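Local structure of beta-1,4-mannanase (Cellulomonas fimi, 2BVY) at residues 215-220 against 231-236; 221-226 against 243-248; 128-133 against 180-185; 70-75 against 111-116. The protein hydrolyses internal beta-1,4 linkages of mannans as a family 26 glycoside hydrolase, this chain comprising the catalytic barrel and an immunoglobulin-like domain of a longer modular enzyme. All coordinates share one frame; numbering follows the deposited sequence.

Contact 1: residues 215-220 against 231-236; sequences YAWGPG and LRTYPG
The indole of Trp217 is sandwiched between prolines, with Pro235 on one face and Pro219 of its own segment on the other. Pro235 CD stands almost squarely over the five-membered ring, 3.3 Å from its centroid and 8° off the normal. Beside it on the same face lies Tyr234 CA, 4.0 Å from the centroid of the six-membered ring, so two successive residues of the 231-236 loop make CH-pi contacts with one indole. Tyr234 also turns the edge of its phenol ring toward that face, an edge-to-face pair with planes at 62° and Tyr234 CD1 3.8 Å from Trp217 CZ3. At the rim, in the indole plane, the methyl CG2 of Thr233 comes within 3.3 Å of Trp217 CZ2, and Leu231 CD2 adds a looser apolar touch near CZ3.

CG of Trp217 is anti to the backbone N (chi1 168°), which carries the ring from the end of barrel strand 213-217 to the loop that follows helix 227-230. Proline suits both faces, since the compact pyrrolidine ring presents C-H groups, slightly polarised next to its nitrogen, to the pi face; the OH of Tyr234 turns instead to Asp237. With only an alanine methyl here, Pro235 CD and Tyr234 CA would probably lose the aromatic face they share, and a gap is likely to open between loop and strand.

Between these two segments the cohesion is dispersion and CH-pi attraction, mostly on the indole; Gln194 and Arg198 of helix 190-207 bind the loop's Tyr234 O and Pro235 O.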
loop_
_atom_site.group_PDB
_atom_site.type_symbol
_atom_site.label_atom_id
_atom_site.label_comp_id
_atom_site.label_asym_id
_atom_site.label_seq_id
_atom_site.Cartn_x
_atom_site.Cartn_y
_atom_site.Cartn_z
ATOM N N TYR A 215 0.300 -4.745 5.245
ATOM C CA TYR A 215 0.640 -3.434 4.725
ATOM C C TYR A 215 1.680 -3.431 3.616
ATOM O O TYR A 215 2.761 -3.993 3.751
ATOM C CB TYR A 215 1.072 -2.530 5.879
ATOM C CG TYR A 215 -0.049 -2.307 6.868
ATOM C CD1 TYR A 215 -0.289 -3.210 7.906
ATOM C CD2 TYR A 215 -0.919 -1.228 6.722
ATOM C CE1 TYR A 215 -1.373 -3.038 8.773
ATOM C CE2 TYR A 215 -2.001 -1.050 7.576
ATOM C CZ TYR A 215 -2.224 -1.953 8.598
ATOM O OH TYR A 215 -3.290 -1.749 9.445
ATOM N N ALA A 216 1.330 -2.797 2.504
ATOM C CA ALA A 216 2.228 -2.716 1.365
ATOM C C ALA A 216 2.695 -1.288 1.174
ATOM O O ALA A 216 1.941 -0.341 1.394
ATOM C CB ALA A 216 1.528 -3.207 0.094
ATOM N N TRP A 217 3.945 -1.151 0.759
ATOM C CA TRP A 217 4.548 0.148 0.516
ATOM C C TRP A 217 5.304 0.102 -0.807
ATOM O O TRP A 217 6.228 -0.695 -0.988
ATOM C CB TRP A 217 5.499 0.497 1.663
ATOM C CG TRP A 217 6.380 1.658 1.373
ATOM C CD1 TRP A 217 6.063 2.984 1.470
ATOM C CD2 TRP A 217 7.733 1.599 0.917
ATOM N NE1 TRP A 217 7.142 3.755 1.104
ATOM C CE2 TRP A 217 8.181 2.927 0.760
ATOM C CE3 TRP A 217 8.612 0.547 0.625
ATOM C CZ2 TRP A 217 9.471 3.235 0.323
ATOM C CZ3 TRP A 217 9.897 0.851 0.191
ATOM C CH2 TRP A 217 10.314 2.187 0.045
ATOM N N GLY A 218 4.889 0.948 -1.741
ATOM C CA GLY A 218 5.532 0.997 -3.041
ATOM C C GLY A 218 5.686 2.447 -3.441
ATOM O O GLY A 218 4.734 3.052 -3.922
ATOM N N PRO A 219 6.884 3.028 -3.268
ATOM C CA PRO A 219 7.193 4.421 -3.595
ATOM C C PRO A 219 7.130 4.781 -5.076
ATOM O O PRO A 219 7.098 5.957 -5.420
ATOM C CB PRO A 219 8.593 4.588 -3.031
ATOM C CG PRO A 219 9.206 3.247 -3.351
ATOM C CD PRO A 219 8.113 2.308 -2.880
ATOM N N GLY A 220 7.132 3.784 -5.955
ATOM C CA GLY A 220 7.075 4.083 -7.376
ATOM C C GLY A 220 7.901 3.130 -8.216
ATOM O O GLY A 220 7.932 1.923 -7.951
ATOM N N LEU A 231 14.751 3.384 -0.769
ATOM C CA LEU A 231 14.427 3.409 0.654
ATOM C C LEU A 231 14.409 4.775 1.336
ATOM O O LEU A 231 14.180 4.848 2.548
ATOM C CB LEU A 231 15.387 2.492 1.423
ATOM C CG LEU A 231 15.345 1.016 1.027
ATOM C CD1 LEU A 231 16.438 0.250 1.784
ATOM C CD2 LEU A 231 13.954 0.441 1.329
ATOM N N ARG A 232 14.640 5.849 0.586
ATOM C CA ARG A 232 14.649 7.182 1.190
ATOM C C ARG A 232 13.339 7.518 1.893
ATOM O O ARG A 232 13.308 8.260 2.874
ATOM C CB ARG A 232 14.940 8.250 0.132
ATOM C CG ARG A 232 14.627 9.675 0.575
ATOM C CD ARG A 232 15.417 10.670 -0.240
ATOM N NE ARG A 232 15.388 10.332 -1.660
ATOM C CZ ARG A 232 16.162 10.897 -2.583
ATOM N NH1 ARG A 232 17.031 11.835 -2.235
ATOM N NH2 ARG A 232 16.072 10.525 -3.852
ATOM N N THR A 233 12.260 6.933 1.397
ATOM C CA THR A 233 10.935 7.184 1.926
ATOM C C THR A 233 10.386 6.001 2.743
ATOM O O THR A 233 9.288 6.058 3.286
ATOM C CB THR A 233 10.022 7.528 0.728
ATOM O OG1 THR A 233 9.415 8.802 0.941
ATOM C CG2 THR A 233 8.997 6.453 0.492
ATOM N N TYR A 234 11.170 4.936 2.829
ATOM C CA TYR A 234 10.790 3.726 3.553
ATOM C C TYR A 234 10.261 3.963 4.969
ATOM O O TYR A 234 10.955 4.509 5.822
ATOM C CB TYR A 234 11.992 2.778 3.601
ATOM C CG TYR A 234 11.719 1.455 4.264
ATOM C CD1 TYR A 234 10.640 0.666 3.867
ATOM C CD2 TYR A 234 12.560 0.972 5.268
ATOM C CE1 TYR A 234 10.406 -0.567 4.450
ATOM C CE2 TYR A 234 12.338 -0.262 5.860
ATOM C CZ TYR A 234 11.260 -1.027 5.445
ATOM O OH TYR A 234 11.037 -2.252 6.011
ATOM N N PRO A 235 9.019 3.530 5.240
ATOM C CA PRO A 235 8.385 3.690 6.554
ATOM C C PRO A 235 9.084 2.972 7.711
ATOM O O PRO A 235 9.012 3.433 8.854
ATOM C CB PRO A 235 6.973 3.158 6.320
ATOM C CG PRO A 235 6.733 3.488 4.891
ATOM C CD PRO A 235 8.036 3.057 4.255
ATOM N N GLY A 236 9.740 1.845 7.427
ATOM C CA GLY A 236 10.433 1.103 8.478
ATOM C C GLY A 236 9.967 -0.342 8.601
ATOM O O GLY A 236 8.806 -0.654 8.305
#

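Contact 2: residues 221-226 against 243-248; sequences GGFGGN and LGLDTY
Gly221 and Asp246 bring their backbones to 5.1 Å, CA to CA, where the loop leaving one barrel strand passes alongside the next, 242-249. Gly221 CA points a C-H at Asp246 O, 3.3 Å away with 131° at the hydrogen. Glycine fits because a CB would run into Asp246 O. Gly222 follows with positive phi, and a type I' turn from Phe223 to Asn226, with Gly224 and Gly225 at its corners, leads to a helix with Asn226 at the N-cap, whose OD1 makes weak bonds to Asp228 N and Val229 N.

Leu245 is the apolar link. Its CD2 reaches Gly221 CA at 3.7 Å and meets the edge of the Phe223 ring, near the ring plane, 3.8 Å from CD2 of the phenylalanine. CG anti to the backbone N (chi1 -167°) lets this branch come up to both. Phe223 also packs edge-to-face with Tyr230.

Polar linkage passes through a water, which accepts from Gly222 N at 2.9 Å and lies 2.7 Å from Thr247 OG1. The Asp246 side chain lies beside the predicted catalytic residues Glu175 and Glu282; its OD1 bonds Thr281, while OD2 forms a salt bridge with Arg171.

Lacking a CB, Gly221 lets the loop run close to the strand; the direct backbone bond is made one residue earlier, by Gly220 O to Asp246 N.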
loop_
_atom_site.group_PDB
_atom_site.type_symbol
_atom_site.label_atom_id
_atom_site.label_comp_id
_atom_site.label_asym_id
_atom_site.label_seq_id
_atom_site.Cartn_x
_atom_site.Cartn_y
_atom_site.Cartn_z
ATOM N N GLY A 221 8.577 3.662 -9.232
ATOM C CA GLY A 221 9.390 2.814 -10.084
ATOM C C GLY A 221 10.563 3.522 -10.732
ATOM O O GLY A 221 10.798 4.705 -10.475
ATOM N N GLY A 222 11.296 2.796 -11.577
ATOM C CA GLY A 222 12.446 3.368 -12.262
ATOM C C GLY A 222 13.551 3.835 -11.321
ATOM O O GLY A 222 14.041 4.954 -11.458
ATOM N N PHE A 223 13.930 2.988 -10.363
ATOM C CA PHE A 223 14.986 3.298 -9.393
ATOM C C PHE A 223 16.344 2.799 -9.871
ATOM O O PHE A 223 17.367 3.074 -9.242
ATOM C CB PHE A 223 14.683 2.654 -8.036
ATOM C CG PHE A 223 13.444 3.187 -7.380
ATOM C CD1 PHE A 223 13.469 4.405 -6.701
ATOM C CD2 PHE A 223 12.236 2.501 -7.488
ATOM C CE1 PHE A 223 12.307 4.938 -6.140
ATOM C CE2 PHE A 223 11.067 3.025 -6.934
ATOM C CZ PHE A 223 11.101 4.249 -6.258
ATOM N N GLY A 224 16.345 2.054 -10.972
ATOM C CA GLY A 224 17.580 1.526 -11.517
ATOM C C GLY A 224 18.369 0.663 -10.547
ATOM O O GLY A 224 19.593 0.603 -10.635
ATOM N N GLY A 225 17.678 0.005 -9.620
ATOM C CA GLY A 225 18.343 -0.854 -8.653
ATOM C C GLY A 225 19.043 -0.105 -7.528
ATOM O O GLY A 225 19.802 -0.696 -6.753
ATOM N N ASN A 226 18.781 1.195 -7.430
ATOM C CA ASN A 226 19.401 2.022 -6.404
ATOM C C ASN A 226 18.654 1.944 -5.076
ATOM O O ASN A 226 17.634 2.604 -4.880
ATOM C CB ASN A 226 19.458 3.475 -6.870
ATOM C CG ASN A 226 20.495 4.285 -6.121
ATOM O OD1 ASN A 226 20.615 4.190 -4.896
ATOM N ND2 ASN A 226 21.247 5.097 -6.853
ATOM N N LEU A 243 6.993 -5.069 0.101
ATOM C CA LEU A 243 7.769 -4.027 -0.576
ATOM C C LEU A 243 7.344 -4.029 -2.038
ATOM O O LEU A 243 7.510 -5.030 -2.733
ATOM C CB LEU A 243 9.271 -4.315 -0.466
ATOM C CG LEU A 243 9.821 -4.316 0.966
ATOM C CD1 LEU A 243 11.279 -4.745 0.974
ATOM C CD2 LEU A 243 9.672 -2.931 1.565
ATOM N N GLY A 244 6.806 -2.908 -2.505
ATOM C CA GLY A 244 6.329 -2.852 -3.869
ATOM C C GLY A 244 7.124 -2.049 -4.875
ATOM O O GLY A 244 8.152 -1.458 -4.559
ATOM N N LEU A 245 6.601 -2.025 -6.098
ATOM C CA LEU A 245 7.207 -1.336 -7.224
ATOM C C LEU A 245 6.081 -1.110 -8.241
ATOM O O LEU A 245 5.348 -2.039 -8.578
ATOM C CB LEU A 245 8.305 -2.236 -7.809
ATOM C CG LEU A 245 9.377 -1.787 -8.808
ATOM C CD1 LEU A 245 8.813 -1.723 -10.200
ATOM C CD2 LEU A 245 9.964 -0.459 -8.370
ATOM N N ASP A 246 5.923 0.132 -8.689
ATOM C CA ASP A 246 4.897 0.486 -9.670
ATOM C C ASP A 246 5.620 0.944 -10.936
ATOM O O ASP A 246 6.365 1.926 -10.917
ATOM C CB ASP A 246 4.007 1.625 -9.141
ATOM C CG ASP A 246 3.068 1.176 -8.031
ATOM O OD1 ASP A 246 3.349 0.133 -7.400
ATOM O OD2 ASP A 246 2.052 1.875 -7.781
ATOM N N THR A 247 5.399 0.244 -12.042
ATOM C CA THR A 247 6.076 0.606 -13.275
ATOM C C THR A 247 5.270 0.322 -14.541
ATOM O O THR A 247 4.777 -0.790 -14.750
ATOM C CB THR A 247 7.428 -0.124 -13.359
ATOM O OG1 THR A 247 8.234 0.254 -12.235
ATOM C CG2 THR A 247 8.162 0.225 -14.645
ATOM N N TYR A 248 5.141 1.350 -15.373
ATOM C CA TYR A 248 4.429 1.244 -16.634
ATOM C C TYR A 248 5.413 1.618 -17.729
ATOM O O TYR A 248 6.357 2.368 -17.491
ATOM C CB TYR A 248 3.219 2.186 -16.673
ATOM C CG TYR A 248 2.112 1.797 -15.716
ATOM C CD1 TYR A 248 2.206 2.091 -14.353
ATOM C CD2 TYR A 248 0.981 1.110 -16.170
ATOM C CE1 TYR A 248 1.201 1.712 -13.465
ATOM C CE2 TYR A 248 -0.028 0.721 -15.291
ATOM C CZ TYR A 248 0.090 1.027 -13.937
ATOM O OH TYR A 248 -0.893 0.649 -13.053
HETATM O O HOH W 1 10.889 -0.019 -12.278
#

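Contact 3: residues 128-133 against 180-185; sequences GDTLRA and WFWWGA
Trp182 meets the start of helix 130-134 with one face of its indole, and its side chain can be followed outward from CB. With CG placed between the backbone N and the carbonyl carbon (chi1 58°), the ring lies with a face under Thr130, whose CB is 4.2 Å from Trp182 CG. At the ring fusion, CD2 faces both CB and CG2 of the threonine. CE3 has Thr130 CG2 at 3.5 Å and Leu131 N at 3.6 Å. CZ3, CH2 and CZ2 also run under CG2, with CZ3 near Leu131 CA. The methyl sits 3.4 Å from the six-membered ring's centroid, 9° off its normal, a CH-pi contact; threonine suits the place by offering this methyl while its hydroxyl bonds Asn116. Trp183 CE3 covers the opposite face.

These residues lie in two beta-alpha connections of the family 26 (beta/alpha)8 barrel, the first, after strand 107-111, containing the short helix 130-134, the second, after strand 168-171, a type I turn from Phe181 to Gly184. A water receives a weak bond from Leu131 N and donates to Trp182 O.

NE1 bonds Val114 O. A leucine in place of Trp182 would probably leave that carbonyl without its donor and the Thr130 methyl without its aromatic face. Leu131 CD1 packs 3.6 Å from Trp183 O.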
loop_
_atom_site.group_PDB
_atom_site.type_symbol
_atom_site.label_atom_id
_atom_site.label_comp_id
_atom_site.label_asym_id
_atom_site.label_seq_id
_atom_site.Cartn_x
_atom_site.Cartn_y
_atom_site.Cartn_z
ATOM N N GLY A 128 -3.064 22.868 -2.218
ATOM C CA GLY A 128 -3.609 22.716 -0.878
ATOM C C GLY A 128 -2.664 22.322 0.243
ATOM O O GLY A 128 -3.026 22.452 1.417
ATOM N N ASP A 129 -1.470 21.832 -0.094
ATOM C CA ASP A 129 -0.506 21.428 0.929
ATOM C C ASP A 129 -1.193 20.415 1.846
ATOM O O ASP A 129 -0.979 20.383 3.056
ATOM C CB ASP A 129 -0.061 22.667 1.712
ATOM C CG ASP A 129 1.127 22.404 2.605
ATOM O OD1 ASP A 129 2.040 21.653 2.197
ATOM O OD2 ASP A 129 1.153 22.969 3.717
ATOM N N THR A 130 -2.018 19.583 1.223
ATOM C CA THR A 130 -2.818 18.557 1.884
ATOM C C THR A 130 -2.074 17.489 2.689
ATOM O O THR A 130 -2.606 16.985 3.676
ATOM C CB THR A 130 -3.713 17.874 0.836
ATOM O OG1 THR A 130 -4.461 18.886 0.151
ATOM C CG2 THR A 130 -4.675 16.876 1.485
ATOM N N LEU A 131 -0.860 17.135 2.278
ATOM C CA LEU A 131 -0.099 16.126 3.009
ATOM C C LEU A 131 0.237 16.637 4.407
ATOM O O LEU A 131 0.070 15.924 5.399
ATOM C CB LEU A 131 1.196 15.775 2.266
ATOM C CG LEU A 131 1.918 14.472 2.646
ATOM C CD1 LEU A 131 3.127 14.282 1.739
ATOM C CD2 LEU A 131 2.356 14.505 4.090
ATOM N N ARG A 132 0.719 17.871 4.488
ATOM C CA ARG A 132 1.067 18.446 5.786
ATOM C C ARG A 132 -0.193 18.786 6.589
ATOM O O ARG A 132 -0.199 18.696 7.810
ATOM C CB ARG A 132 1.942 19.696 5.601
ATOM C CG ARG A 132 3.215 19.440 4.773
ATOM C CD ARG A 132 4.243 20.559 4.931
ATOM N NE ARG A 132 5.481 20.279 4.203
ATOM C CZ ARG A 132 5.682 20.550 2.915
ATOM N NH1 ARG A 132 4.727 21.117 2.188
ATOM N NH2 ARG A 132 6.844 20.252 2.352
ATOM N N ALA A 133 -1.263 19.154 5.893
ATOM C CA ALA A 133 -2.522 19.492 6.554
ATOM C C ALA A 133 -3.149 18.248 7.176
ATOM O O ALA A 133 -3.910 18.332 8.140
ATOM C CB ALA A 133 -3.494 20.104 5.541
ATOM N N TRP A 180 2.654 13.393 -8.715
ATOM C CA TRP A 180 1.352 13.507 -9.366
ATOM C C TRP A 180 0.202 13.338 -8.371
ATOM O O TRP A 180 -0.953 13.605 -8.699
ATOM C CB TRP A 180 1.222 12.504 -10.524
ATOM C CG TRP A 180 1.812 11.175 -10.257
ATOM C CD1 TRP A 180 1.216 10.118 -9.631
ATOM C CD2 TRP A 180 3.145 10.762 -10.562
ATOM N NE1 TRP A 180 2.098 9.070 -9.522
ATOM C CE2 TRP A 180 3.292 9.439 -10.085
ATOM C CE3 TRP A 180 4.235 11.382 -11.192
ATOM C CZ2 TRP A 180 4.493 8.719 -10.219
ATOM C CZ3 TRP A 180 5.429 10.667 -11.327
ATOM C CH2 TRP A 180 5.546 9.350 -10.840
ATOM N N PHE A 181 0.523 12.889 -7.156
ATOM C CA PHE A 181 -0.478 12.727 -6.100
ATOM C C PHE A 181 -0.161 13.766 -5.024
ATOM O O PHE A 181 1.004 14.137 -4.843
ATOM C CB PHE A 181 -0.417 11.322 -5.480
ATOM C CG PHE A 181 -0.786 10.211 -6.429
ATOM C CD1 PHE A 181 -1.823 10.369 -7.347
ATOM C CD2 PHE A 181 -0.135 8.984 -6.359
ATOM C CE1 PHE A 181 -2.204 9.322 -8.178
ATOM C CE2 PHE A 181 -0.510 7.922 -7.189
ATOM C CZ PHE A 181 -1.544 8.090 -8.097
ATOM N N TRP A 182 -1.173 14.232 -4.295
ATOM C CA TRP A 182 -0.891 15.243 -3.285
ATOM C C TRP A 182 -0.038 14.752 -2.121
ATOM O O TRP A 182 0.432 15.555 -1.324
ATOM C CB TRP A 182 -2.178 15.911 -2.780
ATOM C CG TRP A 182 -3.214 15.004 -2.186
ATOM C CD1 TRP A 182 -4.362 14.579 -2.781
ATOM C CD2 TRP A 182 -3.229 14.476 -0.856
ATOM N NE1 TRP A 182 -5.103 13.822 -1.901
ATOM C CE2 TRP A 182 -4.429 13.744 -0.710
ATOM C CE3 TRP A 182 -2.346 14.553 0.230
ATOM C CZ2 TRP A 182 -4.774 13.091 0.479
ATOM C CZ3 TRP A 182 -2.685 13.906 1.419
ATOM C CH2 TRP A 182 -3.894 13.182 1.533
ATOM N N TRP A 183 0.184 13.441 -2.018
ATOM C CA TRP A 183 1.045 12.928 -0.952
ATOM C C TRP A 183 2.434 12.634 -1.525
ATOM O O TRP A 183 3.236 11.912 -0.915
ATOM C CB TRP A 183 0.445 11.661 -0.325
ATOM C CG TRP A 183 0.128 10.559 -1.307
ATOM C CD1 TRP A 183 0.982 9.587 -1.761
ATOM C CD2 TRP A 183 -1.133 10.316 -1.941
ATOM N NE1 TRP A 183 0.323 8.754 -2.636
ATOM C CE2 TRP A 183 -0.974 9.176 -2.764
ATOM C CE3 TRP A 183 -2.384 10.952 -1.893
ATOM C CZ2 TRP A 183 -2.020 8.653 -3.538
ATOM C CZ3 TRP A 183 -3.426 10.437 -2.662
ATOM C CH2 TRP A 183 -3.233 9.291 -3.477
ATOM N N GLY A 184 2.702 13.219 -2.694
ATOM C CA GLY A 184 3.967 13.047 -3.389
ATOM C C GLY A 184 5.170 13.779 -2.824
ATOM O O GLY A 184 5.059 14.604 -1.910
ATOM N N ALA A 185 6.332 13.494 -3.403
ATOM C CA ALA A 185 7.597 14.059 -2.938
ATOM C C ALA A 185 7.755 15.576 -2.946
ATOM O O ALA A 185 8.602 16.107 -2.235
ATOM C CB ALA A 185 8.761 13.417 -3.711
HETATM O O HOH W 2 0.014 18.308 -0.719
#

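Contact 4: residues 70-75 against 111-116; sequences DTLIIE and SAHVEN. With CAC (cacodylate ion), chain B.
Hydrogen bonds centred on Asp70 dominate this contact. Its OD1 accepts from His113 N at 3.1 Å, nearly straight (178°), through the syn lone pair. OD2 takes two donors from opposite faces of the carboxylate plane: His113 ND1 at 2.6 Å, 36° out of that plane, and Ser111 OG at 2.5 Å on the anti side. Aspartate suits the place because its short side chain, with CG anti to the backbone N (chi1 -161°), can serve backbone and imidazole together. The bond to ND1 is likely to fix the ring rotation and leave NE2 pointing to the cacodylate, probably from the crystallisation liquor, in a weak bond.

Backbone pairing contributes Thr71 N to Ser111 O, beside a parallel bridge between Asp70 and Ser111. Glu75 OE2 accepts from Glu115 N at 3.2 Å, and a water donates to Glu75 OE1 and His113 O.

Two carboxylates also approach, Glu75 OE2 lying 4.0 Å from Glu115 OE2; Arg87, salt-bridged to Glu115, and Tyr147, bonded to Glu75, probably ease the repulsion. Apolar packing comes from Leu72 CD1, 3.9 Å from His113 CB.

Here neighbouring parallel strands of a clan GH-A (beta/alpha)8 barrel end, at the carboxyl-terminal rim that carries the active site. Asp70 probably serves as a second-shell anchor for His113, whose side chain lies about 5 Å from that of the predicted nucleophile Glu282.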
loop_
_atom_site.group_PDB
_atom_site.type_symbol
_atom_site.label_atom_id
_atom_site.label_comp_id
_atom_site.label_asym_id
_atom_site.label_seq_id
_atom_site.Cartn_x
_atom_site.Cartn_y
_atom_site.Cartn_z
ATOM N N ASP A 70 -10.075 -0.094 -4.492
ATOM C CA ASP A 70 -9.617 1.225 -4.085
ATOM C C ASP A 70 -10.644 1.970 -3.234
ATOM O O ASP A 70 -11.838 1.886 -3.492
ATOM C CB ASP A 70 -9.290 2.043 -5.335
ATOM C CG ASP A 70 -8.390 3.213 -5.034
ATOM O OD1 ASP A 70 -8.883 4.239 -4.507
ATOM O OD2 ASP A 70 -7.177 3.093 -5.307
ATOM N N THR A 71 -10.178 2.712 -2.232
ATOM C CA THR A 71 -11.085 3.464 -1.372
ATOM C C THR A 71 -11.930 4.476 -2.147
ATOM O O THR A 71 -12.807 5.121 -1.576
ATOM C CB THR A 71 -10.328 4.197 -0.235
ATOM O OG1 THR A 71 -9.281 5.002 -0.788
ATOM C CG2 THR A 71 -9.733 3.195 0.736
ATOM N N LEU A 72 -11.665 4.629 -3.443
ATOM C CA LEU A 72 -12.473 5.529 -4.262
ATOM C C LEU A 72 -13.888 4.936 -4.291
ATOM O O LEU A 72 -14.856 5.633 -4.565
ATOM C CB LEU A 72 -11.928 5.624 -5.694
ATOM C CG LEU A 72 -10.766 6.579 -5.988
ATOM C CD1 LEU A 72 -10.283 6.383 -7.421
ATOM C CD2 LEU A 72 -11.218 8.016 -5.773
ATOM N N ILE A 73 -13.991 3.637 -4.014
ATOM C CA ILE A 73 -15.280 2.946 -3.971
ATOM C C ILE A 73 -16.089 3.536 -2.812
ATOM O O ILE A 73 -17.251 3.902 -2.968
ATOM C CB ILE A 73 -15.091 1.436 -3.716
ATOM C CG1 ILE A 73 -14.396 0.780 -4.914
ATOM C CG2 ILE A 73 -16.443 0.782 -3.432
ATOM C CD1 ILE A 73 -14.054 -0.690 -4.700
ATOM N N ILE A 74 -15.453 3.620 -1.646
ATOM C CA ILE A 74 -16.084 4.177 -0.463
ATOM C C ILE A 74 -16.570 5.597 -0.760
ATOM O O ILE A 74 -17.709 5.949 -0.451
ATOM C CB ILE A 74 -15.087 4.200 0.715
ATOM C CG1 ILE A 74 -14.628 2.770 1.015
ATOM C CG2 ILE A 74 -15.732 4.840 1.943
ATOM C CD1 ILE A 74 -13.600 2.662 2.119
ATOM N N GLU A 75 -15.703 6.398 -1.375
ATOM C CA GLU A 75 -16.021 7.775 -1.732
ATOM C C GLU A 75 -17.166 7.840 -2.736
ATOM O O GLU A 75 -17.744 8.906 -2.960
ATOM C CB GLU A 75 -14.796 8.461 -2.346
ATOM C CG GLU A 75 -13.679 8.767 -1.371
ATOM C CD GLU A 75 -12.456 9.353 -2.056
ATOM O OE1 GLU A 75 -12.608 10.020 -3.104
ATOM O OE2 GLU A 75 -11.340 9.154 -1.539
ATOM N N SER A 111 -5.912 -0.268 -2.663
ATOM C CA SER A 111 -5.083 0.922 -2.752
ATOM C C SER A 111 -5.982 2.078 -2.299
ATOM O O SER A 111 -7.165 1.871 -2.000
ATOM C CB SER A 111 -4.590 1.124 -4.183
ATOM O OG SER A 111 -5.663 1.065 -5.099
ATOM N N ALA A 112 -5.442 3.285 -2.234
ATOM C CA ALA A 112 -6.244 4.416 -1.782
ATOM C C ALA A 112 -5.895 5.731 -2.462
ATOM O O ALA A 112 -4.957 6.412 -2.053
ATOM C CB ALA A 112 -6.105 4.566 -0.261
ATOM N N HIS A 113 -6.641 6.077 -3.506
ATOM C CA HIS A 113 -6.430 7.341 -4.210
ATOM C C HIS A 113 -7.278 8.361 -3.447
ATOM O O HIS A 113 -8.338 8.790 -3.913
ATOM C CB HIS A 113 -6.901 7.225 -5.660
ATOM C CG HIS A 113 -6.001 6.394 -6.519
ATOM N ND1 HIS A 113 -5.880 5.028 -6.372
ATOM C CD2 HIS A 113 -5.139 6.743 -7.507
ATOM C CE1 HIS A 113 -4.984 4.572 -7.229
ATOM N NE2 HIS A 113 -4.520 5.591 -7.930
ATOM N N VAL A 114 -6.793 8.729 -2.262
ATOM C CA VAL A 114 -7.496 9.644 -1.366
ATOM C C VAL A 114 -7.822 11.024 -1.919
ATOM O O VAL A 114 -6.980 11.696 -2.516
ATOM C CB VAL A 114 -6.709 9.827 -0.051
ATOM C CG1 VAL A 114 -7.553 10.574 0.960
ATOM C CG2 VAL A 114 -6.284 8.469 0.497
ATOM N N GLU A 115 -9.066 11.435 -1.714
ATOM C CA GLU A 115 -9.538 12.744 -2.152
ATOM C C GLU A 115 -8.696 13.827 -1.482
ATOM O O GLU A 115 -8.181 13.625 -0.378
ATOM C CB GLU A 115 -10.990 12.923 -1.725
ATOM C CG GLU A 115 -11.182 12.725 -0.225
ATOM C CD GLU A 115 -12.643 12.786 0.192
ATOM O OE1 GLU A 115 -13.287 13.828 -0.068
ATOM O OE2 GLU A 115 -13.144 11.797 0.778
ATOM N N ASN A 116 -8.551 14.967 -2.147
ATOM C CA ASN A 116 -7.797 16.072 -1.566
ATOM C C ASN A 116 -8.728 16.738 -0.535
ATOM O O ASN A 116 -9.645 17.477 -0.901
ATOM C CB ASN A 116 -7.399 17.084 -2.646
ATOM C CG ASN A 116 -6.472 18.164 -2.112
ATOM O OD1 ASN A 116 -6.719 18.733 -1.049
ATOM N ND2 ASN A 116 -5.398 18.452 -2.850
HETATM AS AS CAC B . -2.160 4.457 -10.662
HETATM O O1 CAC B . -0.549 4.574 -11.109
HETATM O O2 CAC B . -2.217 3.758 -9.202
HETATM C C1 CAC B . -2.948 6.171 -10.513
HETATM C C2 CAC B . -3.096 3.320 -11.854
HETATM O O HOH W 3 -10.204 11.085 -4.587
#

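In the fold
All four contacts belong to the (beta/alpha)8 barrel of the family 26 domain and gather around its active-site end. Along the chain contact 4 closes first, contact 3 next, while contacts 1 and 2 interleave. Contacts 1 and 2, centres 11 Å apart, share neighbouring strands 213-217 and 242-249 and meet through Trp217 O with Gly244 N and Gly220 O with Asp246 N. Contacts 3 and 4, 15 Å apart, are joined by Thr130 to Asn116 and by Trp182 to Val114. Contacts 2 and 4 are the most distant pair, 23 Å between centres. The two groups do not touch, yet both approach the predicted catalytic pair Glu175 and Glu282, consistent with successive beta-alpha loops of the barrel framing one active-site cleft.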